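PDB 5HL6: putative GAF sensor protein from Burkholderia vietnamiensis, which probably reduces the R-sulfoxide of free methionine, using a GAF-type fold. Local coordinates for residues R100-V105 and V126-A131. Residues are numbered along the deposited sequence; the frame is centred on the assembly and turned at random.
Sequences RQTQVV and VVPLVA
Gln103 and Val126 face each other as an antiparallel hydrogen-bonded pair. Gln103 N donates to Val126 O at 2.9 Å, the return bond from Val126 N to Gln103 O has the same length, and both are nearly straight, with each donor in the carbonyl plane of its acceptor. Val126 O also receives a CA-H...O contact from Thr102 CA at 3.4 Å.

From this pair the side chain of Gln103 can be traced outward. Its CB lies 4.4 Å from Val126 CB, on the sheet face that helix 91-99 covers, where Val92 and Ala96 touch both residues. With CG beside the backbone N and the chain bent at chi2 (-68°), the amide folds back toward the residues that precede the strand, and NE2 donates to Gln101 O at 3.1 Å. NE2 lies well above the Gln101 carbonyl plane, off the lone pairs, and the bond links the start of the strand to the loop before it.

In the antiparallel sheet of this GAF domain, 103-105 is the outermost strand on its side, and strand 123-130 separates it from strand 136-144. Helix 91-99 is joined to this edge strand by the loop 100-102, whose first residue, Arg100, leaves helical geometry with a positive phi of 50°.

Beyond the paired residues, Pro128 packs against the loop 100-102. Its ring crosses the Thr102 side chain at about a right angle, with CD 3.5 Å from Thr102 OG1, while CG rests 3.6 Å from Arg100 C. The Thr102 hydroxyl, placed beside the backbone N, is hydrogen-bonded to Glu159 of helix 152-176. Farther along, the extended Arg100 side chain crosses Val130, bringing NH1 within 4.0 Å of Val130 CG1; that same nitrogen is hydrogen-bonded to Gly134 O.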
loop_
_atom_site.group_PDB
_atom_site.type_symbol
_atom_site.label_atom_id
_atom_site.label_comp_id
_atom_site.label_asym_id
_atom_site.label_seq_id
_atom_site.Cartn_x
_atom_site.Cartn_y
_atom_site.Cartn_z
ATOM N N ARG B 100 8.829 -3.256 22.650
ATOM C CA ARG B 100 7.366 -3.159 22.655
ATOM C C ARG B 100 6.897 -1.843 23.279
ATOM O O ARG B 100 5.866 -1.772 23.958
ATOM C CB ARG B 100 6.748 -4.368 23.349
ATOM C CG ARG B 100 7.065 -5.686 22.653
ATOM C CD ARG B 100 6.356 -6.833 23.350
ATOM N NE ARG B 100 6.473 -8.088 22.621
ATOM C CZ ARG B 100 5.690 -9.141 22.831
ATOM N NH1 ARG B 100 4.734 -9.084 23.756
ATOM N NH2 ARG B 100 5.864 -10.249 22.125
ATOM N N GLN B 101 7.666 -0.791 23.036
ATOM C CA GLN B 101 7.378 0.556 23.495
ATOM C C GLN B 101 7.248 1.464 22.279
ATOM O O GLN B 101 7.994 1.314 21.304
ATOM C CB GLN B 101 8.495 1.050 24.452
ATOM C CG GLN B 101 8.516 0.275 25.767
ATOM C CD GLN B 101 9.741 0.558 26.618
ATOM O OE1 GLN B 101 10.561 1.421 26.287
ATOM N NE2 GLN B 101 9.874 -0.167 27.719
ATOM N N THR B 102 6.285 2.382 22.320
ATOM C CA THR B 102 6.134 3.349 21.240
ATOM C C THR B 102 7.335 4.288 21.213
ATOM O O THR B 102 7.801 4.764 22.258
ATOM C CB THR B 102 4.836 4.146 21.417
ATOM O OG1 THR B 102 3.714 3.294 21.168
ATOM C CG2 THR B 102 4.768 5.334 20.461
ATOM N N GLN B 103 7.848 4.537 20.014
ATOM C CA GLN B 103 8.998 5.401 19.801
ATOM C C GLN B 103 8.533 6.691 19.142
ATOM O O GLN B 103 7.822 6.655 18.138
ATOM C CB GLN B 103 10.044 4.705 18.927
ATOM C CG GLN B 103 10.452 3.328 19.419
ATOM C CD GLN B 103 11.233 3.361 20.721
ATOM O OE1 GLN B 103 12.184 4.136 20.883
ATOM N NE2 GLN B 103 10.844 2.500 21.658
ATOM N N VAL B 104 8.929 7.827 19.708
ATOM C CA VAL B 104 8.657 9.135 19.122
ATOM C C VAL B 104 9.994 9.843 18.955
ATOM O O VAL B 104 10.717 10.063 19.939
ATOM C CB VAL B 104 7.691 9.967 19.979
ATOM C CG1 VAL B 104 7.430 11.309 19.321
ATOM C CG2 VAL B 104 6.386 9.212 20.207
ATOM N N VAL B 105 10.334 10.177 17.715
ATOM C CA VAL B 105 11.625 10.764 17.383
ATOM C C VAL B 105 11.379 12.159 16.830
ATOM O O VAL B 105 10.708 12.313 15.801
ATOM C CB VAL B 105 12.397 9.897 16.378
ATOM C CG1 VAL B 105 13.817 10.418 16.193
ATOM C CG2 VAL B 105 12.401 8.447 16.840
ATOM N N VAL B 126 6.772 5.305 15.778
ATOM C CA VAL B 126 6.599 3.872 15.552
ATOM C C VAL B 126 5.809 3.282 16.709
ATOM O O VAL B 126 6.236 3.383 17.865
ATOM C CB VAL B 126 7.937 3.129 15.404
ATOM C CG1 VAL B 126 7.646 1.676 15.086
ATOM C CG2 VAL B 126 8.787 3.758 14.309
ATOM N N VAL B 127 4.687 2.641 16.397
ATOM C CA VAL B 127 3.778 2.069 17.388
ATOM C C VAL B 127 3.862 0.550 17.281
ATOM O O VAL B 127 3.527 -0.007 16.229
ATOM C CB VAL B 127 2.334 2.553 17.174
ATOM C CG1 VAL B 127 1.380 1.909 18.202
ATOM C CG2 VAL B 127 2.262 4.068 17.255
ATOM N N PRO B 128 4.279 -0.159 18.327
ATOM C CA PRO B 128 4.264 -1.625 18.267
ATOM C C PRO B 128 2.839 -2.158 18.256
ATOM O O PRO B 128 1.929 -1.573 18.848
ATOM C CB PRO B 128 5.009 -2.039 19.539
ATOM C CG PRO B 128 4.783 -0.895 20.483
ATOM C CD PRO B 128 4.777 0.339 19.622
ATOM N N LEU B 129 2.653 -3.277 17.557
ATOM C CA LEU B 129 1.359 -3.936 17.406
ATOM C C LEU B 129 1.448 -5.290 18.080
ATOM O O LEU B 129 2.273 -6.124 17.691
ATOM C CB LEU B 129 0.990 -4.100 15.927
ATOM C CG LEU B 129 1.006 -2.806 15.114
ATOM C CD1 LEU B 129 0.958 -3.109 13.592
ATOM C CD2 LEU B 129 -0.141 -1.891 15.542
ATOM N N VAL B 130 0.622 -5.504 19.103
ATOM C CA VAL B 130 0.689 -6.712 19.910
ATOM C C VAL B 130 -0.709 -7.298 20.030
ATOM O O VAL B 130 -1.675 -6.565 20.267
ATOM C CB VAL B 130 1.282 -6.421 21.305
ATOM C CG1 VAL B 130 1.339 -7.688 22.117
ATOM C CG2 VAL B 130 2.684 -5.790 21.167
ATOM N N ALA B 131 -0.811 -8.616 19.866
ATOM C CA ALA B 131 -2.090 -9.312 19.880
ATOM C C ALA B 131 -2.604 -9.486 21.309
ATOM O O ALA B 131 -1.900 -9.240 22.291
ATOM C CB ALA B 131 -1.950 -10.676 19.207
#